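Local coordinates for UspA domain-containing protein (Pyrococcus horikoshii, PDB 2DUM) that is of unknown function but, as a universal stress protein A family member, probably takes part in stress responses, at residues 118-123 and 150-155; 27-32 and 90-95. All blocks are in the same frame, centred on the assembly; numbering follows the deposited sequence.

Contact 1 of 2, residues 118-123 and 150-155; sequences VSLIIL and PVLIIK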
ATOM      1  N   VAL A 118      -7.770   7.518  10.646  1.00 41.48           N
ATOM      2  CA  VAL A 118      -8.214   6.840   9.429  1.00 37.55           C
ATOM      3  C   VAL A 118      -7.673   5.415   9.419  1.00 37.40           C
ATOM      4  O   VAL A 118      -6.658   5.151  10.058  1.00 36.59           O
ATOM      5  CB  VAL A 118      -7.757   7.578   8.143  1.00 37.17           C
ATOM      6  CG1 VAL A 118      -7.986   8.972   8.256  1.00 35.45           C
ATOM      7  CG2 VAL A 118      -6.286   7.307   7.774  1.00 34.02           C
ATOM      8  N   SER A 119      -8.337   4.526   8.659  1.00 36.97           N
ATOM      9  CA  SER A 119      -8.001   3.100   8.618  1.00 36.58           C
ATOM     10  C   SER A 119      -6.840   2.850   7.722  1.00 35.06           C
ATOM     11  O   SER A 119      -6.051   1.993   8.047  1.00 36.81           O
ATOM     12  CB  SER A 119      -9.175   2.247   8.142  1.00 36.82           C
ATOM     13  OG  SER A 119      -9.660   2.804   6.953  1.00 36.78           O
ATOM     14  N   LEU A 120      -6.764   3.603   6.635  1.00 32.46           N
ATOM     15  CA  LEU A 120      -5.872   3.397   5.551  1.00 30.85           C
ATOM     16  C   LEU A 120      -5.582   4.726   4.942  1.00 31.94           C
ATOM     17  O   LEU A 120      -6.424   5.628   4.994  1.00 31.52           O
ATOM     18  CB  LEU A 120      -6.558   2.608   4.464  1.00 29.14           C
ATOM     19  CG  LEU A 120      -5.672   2.194   3.295  1.00 28.38           C
ATOM     20  CD1 LEU A 120      -4.331   1.623   3.712  1.00 27.35           C
ATOM     21  CD2 LEU A 120      -6.288   1.099   2.517  1.00 25.29           C
ATOM     22  N   ILE A 121      -4.400   4.866   4.327  1.00 33.79           N
ATOM     23  CA  ILE A 121      -4.270   5.911   3.301  1.00 35.48           C
ATOM     24  C   ILE A 121      -4.066   5.308   1.927  1.00 36.75           C
ATOM     25  O   ILE A 121      -3.364   4.300   1.820  1.00 38.03           O
ATOM     26  CB  ILE A 121      -3.392   7.193   3.634  1.00 33.96           C
ATOM     27  CG1 ILE A 121      -2.450   7.413   2.509  1.00 36.57           C
ATOM     28  CG2 ILE A 121      -2.553   7.120   4.858  1.00 33.15           C
ATOM     29  CD1 ILE A 121      -2.413   8.802   2.000  1.00 40.80           C
ATOM     30  N   ILE A 122      -4.727   5.867   0.913  1.00 37.58           N
ATOM     31  CA  ILE A 122      -4.611   5.365  -0.447  1.00 39.54           C
ATOM     32  C   ILE A 122      -4.057   6.465  -1.227  1.00 41.34           C
ATOM     33  O   ILE A 122      -4.558   7.568  -1.100  1.00 42.18           O
ATOM     34  CB  ILE A 122      -5.967   5.150  -1.087  1.00 39.76           C
ATOM     35  CG1 ILE A 122      -6.610   3.883  -0.529  1.00 42.49           C
ATOM     36  CG2 ILE A 122      -5.862   4.971  -2.578  1.00 35.24           C
ATOM     37  CD1 ILE A 122      -8.115   3.952  -0.540  1.00 39.94           C
ATOM     38  N   LEU A 123      -3.060   6.140  -2.054  1.00 43.73           N
ATOM     39  CA  LEU A 123      -2.295   7.055  -2.915  1.00 45.76           C
ATOM     40  C   LEU A 123      -2.070   6.511  -4.321  1.00 48.95           C
ATOM     41  O   LEU A 123      -1.822   5.284  -4.488  1.00 49.59           O
ATOM     42  CB  LEU A 123      -0.869   7.133  -2.450  1.00 45.15           C
ATOM     43  CG  LEU A 123      -0.347   7.997  -1.374  1.00 44.03           C
ATOM     44  CD1 LEU A 123      -1.478   8.919  -1.230  1.00 47.65           C
ATOM     45  CD2 LEU A 123      -0.128   7.159  -0.149  1.00 39.36           C
ATOM     46  N   PRO A 150      -1.557   2.365   7.642  1.00 39.37           N
ATOM     47  CA  PRO A 150      -1.282   1.545   6.444  1.00 38.27           C
ATOM     48  C   PRO A 150      -1.495   2.294   5.165  1.00 36.36           C
ATOM     49  O   PRO A 150      -2.059   3.406   5.220  1.00 36.20           O
ATOM     50  CB  PRO A 150      -2.199   0.354   6.605  1.00 38.12           C
ATOM     51  CG  PRO A 150      -3.315   0.807   7.483  1.00 38.97           C
ATOM     52  CD  PRO A 150      -2.771   1.921   8.354  1.00 38.74           C
ATOM     53  N   VAL A 151      -0.955   1.786   4.044  1.00 34.73           N
ATOM     54  CA  VAL A 151      -0.900   2.606   2.834  1.00 34.37           C
ATOM     55  C   VAL A 151      -1.114   1.826   1.576  1.00 34.58           C
ATOM     56  O   VAL A 151      -0.393   0.875   1.330  1.00 35.96           O
ATOM     57  CB  VAL A 151       0.427   3.371   2.667  1.00 34.09           C
ATOM     58  CG1 VAL A 151       0.483   4.122   1.278  1.00 35.45           C
ATOM     59  CG2 VAL A 151       0.623   4.397   3.737  1.00 32.97           C
ATOM     60  N   LEU A 152      -2.070   2.233   0.749  1.00 33.76           N
ATOM     61  CA  LEU A 152      -2.329   1.497  -0.450  1.00 32.70           C
ATOM     62  C   LEU A 152      -1.707   2.292  -1.609  1.00 34.20           C
ATOM     63  O   LEU A 152      -2.086   3.478  -1.969  1.00 32.64           O
ATOM     64  CB  LEU A 152      -3.835   1.383  -0.621  1.00 32.18           C
ATOM     65  CG  LEU A 152      -4.420   0.032  -1.051  1.00 30.60           C
ATOM     66  CD1 LEU A 152      -5.742   0.191  -1.670  1.00 34.16           C
ATOM     67  CD2 LEU A 152      -3.658  -0.593  -2.036  1.00 26.93           C
ATOM     68  N   ILE A 153      -0.719   1.698  -2.240  1.00 34.91           N
ATOM     69  CA  ILE A 153      -0.308   2.451  -3.407  1.00 36.42           C
ATOM     70  C   ILE A 153      -0.889   1.800  -4.646  1.00 38.43           C
ATOM     71  O   ILE A 153      -0.633   0.634  -4.954  1.00 37.15           O
ATOM     72  CB  ILE A 153       1.179   2.953  -3.450  1.00 35.37           C
ATOM     73  CG1 ILE A 153       1.588   2.957  -4.887  1.00 42.27           C
ATOM     74  CG2 ILE A 153       2.146   2.184  -2.608  1.00 27.17           C
ATOM     75  CD1 ILE A 153       2.047   1.471  -5.438  1.00 55.42           C
ATOM     76  N   ILE A 154      -1.781   2.527  -5.292  1.00 42.27           N
ATOM     77  CA  ILE A 154      -2.520   1.962  -6.428  1.00 46.53           C
ATOM     78  C   ILE A 154      -1.730   2.455  -7.627  1.00 48.65           C
ATOM     79  O   ILE A 154      -0.900   3.402  -7.449  1.00 49.15           O
ATOM     80  CB  ILE A 154      -4.057   2.340  -6.370  1.00 46.28           C
ATOM     81  CG1 ILE A 154      -4.972   1.173  -6.662  1.00 47.65           C
ATOM     82  CG2 ILE A 154      -4.473   3.268  -7.440  1.00 50.81           C
ATOM     83  CD1 ILE A 154      -5.351   0.330  -5.428  1.00 52.42           C
ATOM     84  N   LYS A 155      -1.905   1.815  -8.789  1.00 51.36           N
ATOM     85  CA  LYS A 155      -1.031   2.105  -9.914  1.00 55.02           C
ATOM     86  C   LYS A 155      -1.645   2.077 -11.339  1.00 59.89           C
ATOM     87  O   LYS A 155      -1.554   3.073 -12.087  1.00 61.56           O
ATOM     88  CB  LYS A 155       0.142   1.149  -9.834  1.00 54.19           C
ATOM     89  CG  LYS A 155       1.494   1.773 -10.120  1.00 50.43           C
ATOM     90  CD  LYS A 155       2.621   0.787  -9.947  1.00 45.48           C
ATOM     91  CE  LYS A 155       3.126   0.693  -8.520  1.00 44.69           C
ATOM     92  NZ  LYS A 155       4.614   0.395  -8.639  1.00 45.31           N
TER
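The carbonyl oxygen of I121 takes the amide of L152, with I121 O 2.7 Å from L152 N, and the CA-H of V151 leans on the same oxygen. One step on, L152 O accepts from the amide of L123 and meets the CA-H of I122 as well. I121 N to P150 O (2.9 Å) and I154 N to L123 O complete a ladder of four bonds, each with an N-H...O angle above 160°. This is parallel pairing, I121 beside V151, I122 beside L152 and L123 beside I153, with the short strand axes 4.6 Å apart and 18° from parallel.

L120, I122 and L152 pack above one face. With CG anti to its nitrogen (chi1 -174°) L120 turns toward P150, and CD1 lies over the P150 carbonyl, 3.8 Å from P150 CB, while CD2 reaches L152 CB. I122 runs alongside L152, its CG1 3.7 Å from L152 CB. On the other face the L123 and V151 side chains cross at a slant, L123 CD2 meeting V151 CG1.

Helix 138-146 connects the two strands, a beta-alpha-beta unit. Strand 120-124 pairs on its other side with strand 7-11, and I154 reaches A21 and F25 of helix 16-28. Strand 151-154 ends the parallel sheet within this chain, but V151, L152 and I153 pair antiparallel with a strand of the second subunit, so the sheet continues across the dimer.

Contact 2 of 2, residues 27-32 and 90-95; sequences KRNKME and AFRAKN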
ATOM      1  N   LYS A  27     -12.137   0.025 -10.963  1.00 51.34           N
ATOM      2  CA  LYS A  27     -12.037  -1.318 -11.685  1.00 51.61           C
ATOM      3  C   LYS A  27     -11.450  -2.502 -10.909  1.00 50.83           C
ATOM      4  O   LYS A  27     -12.084  -3.561 -10.790  1.00 50.11           O
ATOM      5  CB  LYS A  27     -11.367  -1.225 -13.040  1.00 51.69           C
ATOM      6  CG  LYS A  27     -12.127  -2.090 -14.096  1.00 56.93           C
ATOM      7  CD  LYS A  27     -13.010  -3.369 -13.468  1.00 60.91           C
ATOM      8  CE  LYS A  27     -13.241  -4.676 -14.402  1.00 58.80           C
ATOM      9  NZ  LYS A  27     -12.122  -5.772 -14.270  1.00 63.92           N
ATOM     10  N   ARG A  28     -10.262  -2.280 -10.352  1.00 50.64           N
ATOM     11  CA  ARG A  28      -9.621  -3.186  -9.404  1.00 50.00           C
ATOM     12  C   ARG A  28     -10.493  -3.561  -8.265  1.00 48.98           C
ATOM     13  O   ARG A  28     -10.671  -4.743  -8.036  1.00 48.70           O
ATOM     14  CB  ARG A  28      -8.341  -2.566  -8.851  1.00 50.41           C
ATOM     15  CG  ARG A  28      -7.378  -2.277  -9.942  1.00 52.23           C
ATOM     16  CD  ARG A  28      -5.971  -2.205  -9.486  1.00 58.58           C
ATOM     17  NE  ARG A  28      -5.061  -2.991 -10.358  1.00 63.43           N
ATOM     18  CZ  ARG A  28      -4.807  -4.302 -10.208  1.00 64.35           C
ATOM     19  NH1 ARG A  28      -3.966  -4.893 -11.047  1.00 63.80           N
ATOM     20  NH2 ARG A  28      -5.402  -5.021  -9.224  1.00 63.95           N
ATOM     21  N   ASN A  29     -11.040  -2.566  -7.559  1.00 48.65           N
ATOM     22  CA  ASN A  29     -11.779  -2.840  -6.279  1.00 48.91           C
ATOM     23  C   ASN A  29     -13.239  -3.118  -6.376  1.00 48.56           C
ATOM     24  O   ASN A  29     -13.968  -2.358  -7.085  1.00 48.77           O
ATOM     25  CB  ASN A  29     -11.691  -1.690  -5.265  1.00 48.73           C
ATOM     26  CG  ASN A  29     -12.473  -1.980  -3.998  1.00 48.67           C
ATOM     27  OD1 ASN A  29     -12.301  -3.038  -3.377  1.00 53.67           O
ATOM     28  ND2 ASN A  29     -13.328  -1.051  -3.602  1.00 49.83           N
ATOM     29  N   LYS A  30     -13.673  -4.135  -5.609  1.00 47.77           N
ATOM     30  CA  LYS A  30     -15.118  -4.290  -5.386  1.00 47.47           C
ATOM     31  C   LYS A  30     -15.707  -4.274  -3.963  1.00 46.37           C
ATOM     32  O   LYS A  30     -16.920  -4.398  -3.780  1.00 46.74           O
ATOM     33  CB  LYS A  30     -15.674  -5.432  -6.223  1.00 47.77           C
ATOM     34  CG  LYS A  30     -16.075  -4.910  -7.584  1.00 51.07           C
ATOM     35  CD  LYS A  30     -16.476  -6.026  -8.548  1.00 56.53           C
ATOM     36  CE  LYS A  30     -15.773  -5.780  -9.882  1.00 61.47           C
ATOM     37  NZ  LYS A  30     -14.273  -5.948  -9.726  1.00 66.24           N
ATOM     38  N   MET A  31     -14.884  -4.090  -2.949  1.00 46.04           N
ATOM     39  CA  MET A  31     -15.360  -4.177  -1.546  1.00 45.60           C
ATOM     40  C   MET A  31     -15.894  -2.786  -1.227  1.00 46.90           C
ATOM     41  O   MET A  31     -15.750  -1.816  -2.054  1.00 46.86           O
ATOM     42  CB  MET A  31     -14.246  -4.579  -0.546  1.00 45.31           C
ATOM     43  CG  MET A  31     -13.423  -5.824  -0.917  1.00 43.16           C
ATOM     44  SD  MET A  31     -12.456  -6.367   0.422  1.00 44.55           S
ATOM     45  CE  MET A  31     -11.682  -4.876   0.890  1.00 38.57           C
ATOM     46  N   GLU A  32     -16.534  -2.641  -0.077  1.00 46.66           N
ATOM     47  CA  GLU A  32     -17.163  -1.391   0.072  1.00 47.49           C
ATOM     48  C   GLU A  32     -16.528  -0.600   1.212  1.00 46.95           C
ATOM     49  O   GLU A  32     -16.442  -1.038   2.372  1.00 48.69           O
ATOM     50  CB  GLU A  32     -18.645  -1.614   0.145  1.00 48.35           C
ATOM     51  CG  GLU A  32     -19.179  -1.650   1.540  1.00 56.65           C
ATOM     52  CD  GLU A  32     -20.595  -1.013   1.626  1.00 67.73           C
ATOM     53  OE1 GLU A  32     -21.444  -1.629   2.360  1.00 69.05           O
ATOM     54  OE2 GLU A  32     -20.837   0.070   0.954  1.00 67.49           O
ATOM     55  N   ALA A  90     -16.883   5.612  -6.815  1.00 45.10           N
ATOM     56  CA  ALA A  90     -15.852   4.603  -7.198  1.00 43.95           C
ATOM     57  C   ALA A  90     -15.381   3.697  -6.042  1.00 41.24           C
ATOM     58  O   ALA A  90     -15.389   2.456  -6.100  1.00 41.66           O
ATOM     59  CB  ALA A  90     -14.666   5.305  -7.830  1.00 45.27           C
ATOM     60  N   PHE A  91     -14.975   4.329  -4.973  1.00 37.36           N
ATOM     61  CA  PHE A  91     -14.718   3.556  -3.788  1.00 34.63           C
ATOM     62  C   PHE A  91     -15.828   2.697  -3.328  1.00 32.35           C
ATOM     63  O   PHE A  91     -15.583   1.874  -2.453  1.00 30.39           O
ATOM     64  CB  PHE A  91     -14.255   4.498  -2.740  1.00 34.76           C
ATOM     65  CG  PHE A  91     -13.013   5.100  -3.141  1.00 36.43           C
ATOM     66  CD1 PHE A  91     -12.959   5.764  -4.370  1.00 38.11           C
ATOM     67  CD2 PHE A  91     -11.845   4.862  -2.434  1.00 34.44           C
ATOM     68  CE1 PHE A  91     -11.760   6.249  -4.820  1.00 36.56           C
ATOM     69  CE2 PHE A  91     -10.674   5.346  -2.854  1.00 32.43           C
ATOM     70  CZ  PHE A  91     -10.616   6.036  -4.042  1.00 37.08           C
ATOM     71  N   ARG A  92     -17.016   2.896  -3.925  1.00 29.66           N
ATOM     72  CA  ARG A  92     -18.189   2.191  -3.518  1.00 29.60           C
ATOM     73  C   ARG A  92     -18.323   2.428  -2.068  1.00 27.49           C
ATOM     74  O   ARG A  92     -18.559   1.569  -1.303  1.00 26.98           O
ATOM     75  CB  ARG A  92     -18.060   0.693  -3.783  1.00 30.78           C
ATOM     76  CG  ARG A  92     -17.693   0.528  -5.164  1.00 35.83           C
ATOM     77  CD  ARG A  92     -16.770  -0.568  -5.402  1.00 42.48           C
ATOM     78  NE  ARG A  92     -17.531  -1.538  -6.180  1.00 50.92           N
ATOM     79  CZ  ARG A  92     -17.604  -1.572  -7.524  1.00 53.11           C
ATOM     80  NH1 ARG A  92     -18.349  -2.515  -8.118  1.00 55.44           N
ATOM     81  NH2 ARG A  92     -16.936  -0.698  -8.285  1.00 51.01           N
ATOM     82  N   ALA A  93     -18.251   3.676  -1.742  1.00 27.47           N
ATOM     83  CA  ALA A  93     -18.176   4.178  -0.405  1.00 27.38           C
ATOM     84  C   ALA A  93     -19.599   4.299   0.203  1.00 28.03           C
ATOM     85  O   ALA A  93     -20.490   4.785  -0.484  1.00 29.41           O
ATOM     86  CB  ALA A  93     -17.518   5.584  -0.547  1.00 26.18           C
ATOM     87  N   LYS A  94     -19.868   3.915   1.442  1.00 28.00           N
ATOM     88  CA  LYS A  94     -21.070   4.460   2.029  1.00 29.79           C
ATOM     89  C   LYS A  94     -21.029   6.022   2.238  1.00 31.49           C
ATOM     90  O   LYS A  94     -22.100   6.594   2.169  1.00 34.00           O
ATOM     91  CB  LYS A  94     -21.424   3.822   3.336  1.00 29.37           C
ATOM     92  CG  LYS A  94     -20.836   2.478   3.567  1.00 34.69           C
ATOM     93  CD  LYS A  94     -21.912   1.495   4.020  1.00 40.06           C
ATOM     94  CE  LYS A  94     -22.109   1.581   5.516  1.00 46.07           C
ATOM     95  NZ  LYS A  94     -20.890   2.015   6.395  1.00 48.16           N
ATOM     96  N   ASN A  95     -19.891   6.720   2.511  1.00 31.12           N
ATOM     97  CA  ASN A  95     -19.889   8.216   2.755  1.00 30.87           C
ATOM     98  C   ASN A  95     -18.658   8.888   2.308  1.00 33.51           C
ATOM     99  O   ASN A  95     -17.591   8.299   2.240  1.00 34.87           O
ATOM    100  CB  ASN A  95     -20.027   8.629   4.193  1.00 27.50           C
ATOM    101  CG  ASN A  95     -21.284   8.138   4.777  1.00 28.99           C
ATOM    102  OD1 ASN A  95     -21.289   7.136   5.507  1.00 27.18           O
ATOM    103  ND2 ASN A  95     -22.417   8.784   4.415  1.00 26.85           N
TER
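R92 lies against the turn that follows helix 16-28, with the N29 carbonyl and the K30 side chain over one face of its guanidinium. K30 CG approaches R92 NH1 to 3.3 Å, the two side chains running side by side. N29 O sits 3.6 Å from R92 NH2, above the plane and offset toward the rim. E32 CB packs 3.5 Å from R92 O. E32 and K94 cross at about a right angle: E32 OE2 touches K94 CD at 3.5 Å, whereas E32 OE1 and K94 NZ stay 5.5 Å apart, too far for a salt bridge.

Behind this layer the N29 amide, with CG anti to the backbone nitrogen (chi1 179°), shapes the turn: OD1 accepts from M31 N at 2.8 Å, from above the carboxamide plane, in an Asx turn, and ND2 donates to M31 O at 3.0 Å. R92, with positive phi, leaves the helical path, and its NH2 forms a salt bridge with E26.

F91 stacks on F25 and sets its ring edge-to-face with F10. The contact thus joins the C-terminal ends of helices 16-28 and 69-90, just ahead of strands 35-43 and 95-103, while M31 packs on M4 of the second subunit.

How the contacts relate
Along the chain the two contacts come in series: 27-32 and 90-95 both precede 118-123 and 150-155, and their centres lie 13 Å apart. Contact 1 is inside the parallel sheet, joining its fourth strand in sequence to its fifth; contact 2 lies where two helices hand over to strands 35-43 and 95-103, which lie toward the opposite edge of the sheet from 151-154. They meet directly through I122 CD1 and F91 CE2, 3.7 Å apart, while helix 16-28 serves both. Each also touches the second subunit, so strand pairing and a helix-end turn of one universal stress protein domain both contribute to the dimer.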